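Local atomic coordinates of similar to yteR (Bacilus subtilis) (Clostridium acetobutylicum, PDB entry 4WU0), a protein that probably hydrolyses unsaturated rhamnogalacturonan fragments of pectin, as a family 105 glycoside hydrolase related to YteR. Residues 173-178 and 195-200. Residues are numbered along the deposited sequence; the frame is centred on the assembly and turned at random.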
ATOM      1  N   LEU A 173       8.644  -7.897  13.261  1.00 16.01           N
ATOM      2  CA  LEU A 173       7.544  -7.129  12.705  1.00 15.19           C
ATOM      3  C   LEU A 173       7.731  -5.644  13.019  1.00 14.83           C
ATOM      4  O   LEU A 173       8.500  -5.285  13.918  1.00 15.75           O
ATOM      5  CB  LEU A 173       6.217  -7.648  13.257  1.00 15.20           C
ATOM      6  CG  LEU A 173       5.873  -9.107  12.940  1.00 16.71           C
ATOM      7  CD1 LEU A 173       4.686  -9.559  13.766  1.00 18.19           C
ATOM      8  CD2 LEU A 173       5.557  -9.313  11.455  1.00 15.47           C
ATOM      9  N   LEU A 174       7.041  -4.786  12.265  1.00 16.15           N
ATOM     10  CA  LEU A 174       7.087  -3.345  12.491  1.00 14.90           C
ATOM     11  C   LEU A 174       5.728  -2.848  12.956  1.00 13.60           C
ATOM     12  O   LEU A 174       4.682  -3.230  12.423  1.00 13.81           O
ATOM     13  CB  LEU A 174       7.488  -2.579  11.214  1.00 14.77           C
ATOM     14  CG  LEU A 174       8.958  -2.592  10.797  1.00 17.08           C
ATOM     15  CD1 LEU A 174       9.390  -3.963  10.346  1.00 22.97           C
ATOM     16  CD2 LEU A 174       9.227  -1.568   9.695  1.00 21.26           C
ATOM     17  N   TYR A 175       5.752  -2.015  13.981  1.00 14.00           N
ATOM     18  CA  TYR A 175       4.541  -1.417  14.507  1.00 13.67           C
ATOM     19  C   TYR A 175       3.946  -0.442  13.504  1.00 13.18           C
ATOM     20  O   TYR A 175       4.640   0.110  12.659  1.00 15.57           O
ATOM     21  CB  TYR A 175       4.833  -0.690  15.816  1.00 14.13           C
ATOM     22  CG  TYR A 175       5.298  -1.588  16.919  1.00 14.77           C
ATOM     23  CD1 TYR A 175       4.393  -2.235  17.737  1.00 15.02           C
ATOM     24  CD2 TYR A 175       6.649  -1.796  17.143  1.00 15.21           C
ATOM     25  CE1 TYR A 175       4.827  -3.074  18.758  1.00 15.86           C
ATOM     26  CE2 TYR A 175       7.078  -2.637  18.147  1.00 15.91           C
ATOM     27  CZ  TYR A 175       6.161  -3.266  18.943  1.00 17.51           C
ATOM     28  OH  TYR A 175       6.589  -4.090  19.955  1.00 22.41           O
ATOM     29  N   HIS A 176       2.649  -0.201  13.639  1.00 13.58           N
ATOM     30  CA  HIS A 176       1.894   0.644  12.723  1.00 12.67           C
ATOM     31  C   HIS A 176       2.478   2.074  12.638  1.00 12.94           C
ATOM     32  O   HIS A 176       2.666   2.613  11.551  1.00 13.64           O
ATOM     33  CB  HIS A 176       0.453   0.674  13.216  1.00 12.79           C
ATOM     34  CG  HIS A 176      -0.511   1.412  12.337  1.00 12.57           C
ATOM     35  ND1 HIS A 176      -1.855   1.481  12.636  1.00 16.09           N
ATOM     36  CD2 HIS A 176      -0.345   2.114  11.193  1.00 14.34           C
ATOM     37  CE1 HIS A 176      -2.471   2.200  11.718  1.00 16.47           C
ATOM     38  NE2 HIS A 176      -1.584   2.578  10.821  1.00 16.57           N
ATOM     39  N   ALA A 177       2.799   2.664  13.786  1.00 13.08           N
ATOM     40  CA  ALA A 177       3.226   4.057  13.822  1.00 13.25           C
ATOM     41  C   ALA A 177       4.193   4.362  14.953  1.00 13.82           C
ATOM     42  O   ALA A 177       4.307   3.612  15.939  1.00 14.15           O
ATOM     43  CB  ALA A 177       2.009   4.972  13.943  1.00 14.66           C
ATOM     44  N   TYR A 178       4.835   5.520  14.801  1.00 14.98           N
ATOM     45  CA  TYR A 178       5.904   6.012  15.661  1.00 14.68           C
ATOM     46  C   TYR A 178       5.710   7.517  15.819  1.00 18.33           C
ATOM     47  O   TYR A 178       5.503   8.208  14.826  1.00 16.28           O
ATOM     48  CB  TYR A 178       7.248   5.730  14.979  1.00 14.87           C
ATOM     49  CG  TYR A 178       8.456   6.406  15.563  1.00 15.62           C
ATOM     50  CD1 TYR A 178       8.883   6.134  16.853  1.00 16.06           C
ATOM     51  CD2 TYR A 178       9.199   7.303  14.804  1.00 19.30           C
ATOM     52  CE1 TYR A 178      10.010   6.754  17.382  1.00 16.87           C
ATOM     53  CE2 TYR A 178      10.330   7.916  15.322  1.00 19.59           C
ATOM     54  CZ  TYR A 178      10.731   7.633  16.606  1.00 19.55           C
ATOM     55  OH  TYR A 178      11.862   8.250  17.110  1.00 20.94           O
ATOM     56  N   PRO A 195       0.892   0.369  19.821  1.00 15.42           N
ATOM     57  CA  PRO A 195       0.930  -0.893  20.569  1.00 15.83           C
ATOM     58  C   PRO A 195       0.993  -2.191  19.759  1.00 15.54           C
ATOM     59  O   PRO A 195       1.429  -3.217  20.316  1.00 15.98           O
ATOM     60  CB  PRO A 195      -0.394  -0.861  21.361  1.00 16.20           C
ATOM     61  CG  PRO A 195      -0.725   0.580  21.452  1.00 16.23           C
ATOM     62  CD  PRO A 195      -0.322   1.143  20.145  1.00 15.57           C
ATOM     63  N   HIS A 196       0.536  -2.164  18.512  1.00 14.97           N
ATOM     64  CA  HIS A 196       0.319  -3.396  17.763  1.00 15.03           C
ATOM     65  C   HIS A 196       0.831  -3.428  16.343  1.00 14.26           C
ATOM     66  O   HIS A 196       1.013  -2.401  15.678  1.00 14.50           O
ATOM     67  CB  HIS A 196      -1.181  -3.743  17.741  1.00 15.41           C
ATOM     68  CG  HIS A 196      -1.683  -4.229  19.056  1.00 17.71           C
ATOM     69  ND1 HIS A 196      -1.309  -5.446  19.578  1.00 16.52           N
ATOM     70  CD2 HIS A 196      -2.479  -3.645  19.990  1.00 15.88           C
ATOM     71  CE1 HIS A 196      -1.869  -5.606  20.764  1.00 18.95           C
ATOM     72  NE2 HIS A 196      -2.581  -4.523  21.035  1.00 18.58           N
ATOM     73  N   PHE A 197       1.019  -4.662  15.891  1.00 14.37           N
ATOM     74  CA  PHE A 197       1.343  -4.958  14.502  1.00 14.00           C
ATOM     75  C   PHE A 197       0.039  -5.151  13.739  1.00 13.80           C
ATOM     76  O   PHE A 197      -0.653  -6.156  13.891  1.00 15.28           O
ATOM     77  CB  PHE A 197       2.207  -6.215  14.400  1.00 14.38           C
ATOM     78  CG  PHE A 197       3.397  -6.213  15.313  1.00 14.80           C
ATOM     79  CD1 PHE A 197       4.391  -5.245  15.190  1.00 14.63           C
ATOM     80  CD2 PHE A 197       3.529  -7.194  16.277  1.00 15.49           C
ATOM     81  CE1 PHE A 197       5.478  -5.274  16.045  1.00 15.17           C
ATOM     82  CE2 PHE A 197       4.597  -7.229  17.140  1.00 16.02           C
ATOM     83  CZ  PHE A 197       5.579  -6.265  17.027  1.00 15.87           C
ATOM     84  N   TRP A 198      -0.291  -4.155  12.934  1.00 14.68           N
ATOM     85  CA  TRP A 198      -1.503  -4.162  12.120  1.00 13.22           C
ATOM     86  C   TRP A 198      -1.190  -4.737  10.755  1.00 13.35           C
ATOM     87  O   TRP A 198      -0.222  -4.335  10.111  1.00 13.63           O
ATOM     88  CB  TRP A 198      -2.032  -2.733  11.987  1.00 12.96           C
ATOM     89  CG  TRP A 198      -3.301  -2.616  11.213  1.00 12.96           C
ATOM     90  CD1 TRP A 198      -4.347  -3.482  11.206  1.00 13.34           C
ATOM     91  CD2 TRP A 198      -3.649  -1.562  10.304  1.00 12.70           C
ATOM     92  NE1 TRP A 198      -5.332  -3.023  10.358  1.00 13.60           N
ATOM     93  CE2 TRP A 198      -4.920  -1.847   9.796  1.00 12.94           C
ATOM     94  CE3 TRP A 198      -2.997  -0.403   9.875  1.00 12.39           C
ATOM     95  CZ2 TRP A 198      -5.559  -1.013   8.874  1.00 12.88           C
ATOM     96  CZ3 TRP A 198      -3.630   0.411   8.973  1.00 12.40           C
ATOM     97  CH2 TRP A 198      -4.902   0.105   8.485  1.00 13.53           C
ATOM     98  N   GLY A 199      -2.002  -5.696  10.326  1.00 13.31           N
ATOM     99  CA  GLY A 199      -1.789  -6.381   9.066  1.00 13.59           C
ATOM    100  C   GLY A 199      -1.600  -5.460   7.876  1.00 13.58           C
ATOM    101  O   GLY A 199      -0.624  -5.575   7.122  1.00 13.13           O
ATOM    102  N   ARG A 200      -2.543  -4.548   7.676  1.00 11.85           N
ATOM    103  CA  ARG A 200      -2.456  -3.699   6.495  1.00 11.42           C
ATOM    104  C   ARG A 200      -1.227  -2.777   6.539  1.00 11.25           C
ATOM    105  O   ARG A 200      -0.626  -2.514   5.502  1.00 11.82           O
ATOM    106  CB  ARG A 200      -3.740  -2.893   6.278  1.00 11.73           C
ATOM    107  CG  ARG A 200      -3.588  -1.905   5.125  1.00 12.25           C
ATOM    108  CD  ARG A 200      -4.871  -1.491   4.420  1.00 12.56           C
ATOM    109  NE  ARG A 200      -5.742  -0.619   5.208  1.00 12.63           N
ATOM    110  CZ  ARG A 200      -6.987  -0.907   5.570  1.00 13.89           C
ATOM    111  NH1 ARG A 200      -7.691  -0.008   6.231  1.00 13.69           N
ATOM    112  NH2 ARG A 200      -7.559  -2.056   5.236  1.00 14.44           N
TER
HETATM  113  O   HOH W   1       1.986  -2.750  11.803  1.00 14.26           O
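Phe-197 lies between Leu-173 and Tyr-175, and most of the apolar contact is made there. Leu-173 CB sits over the centre of the phenylalanine ring, a CH-pi contact 14° off the ring normal. The CD1 branch of the leucine reaches on to CD2 of Phe-197, 3.6 Å away. The tyrosine ring is tilted against the phenylalanine, with the planes at 32° and the centroids 4.4 Å apart. Phe-197 CE1 rests over the centre of the tyrosine face. Leu-174 O lies at the edge of the phenylalanine ring, 3.4 Å from Phe-197 CD1.

A second aromatic pair joins His-176 and Trp-198. In both residues the first torsion swings the ring away from the backbone N, and imidazole and indole extend together in one direction. Trp-198 CE3 comes over one face of the imidazole, toward its rim, and lies 3.2 Å from His-176 CE1. The planes are inclined at 41°.

Polar links run through the backbone. His-176 N makes a weak hydrogen bond to His-196 O, at 3.4 Å. One water bridges the segments with two shorter bonds: it donates to Leu-174 O at 2.8 Å and accepts from Trp-198 N at 2.9 Å. Trp-198 is the N-cap residue of helix 199-215.

Tyr-335 serves both members of the His-176 and Trp-198 pair: its OH is hydrogen-bonded to His-176 ND1, and its ring meets the indole. His-176 NE2 bonds more weakly to Asp-130 OD1. The contact thus ties the loop leading into strand 177-179 to the start of helix 199-215, in the (alpha/alpha)6 barrel characteristic of this glycoside hydrolase family. Direct polar coupling is slight, so ring packing and one bridging water probably set how the two loops sit together.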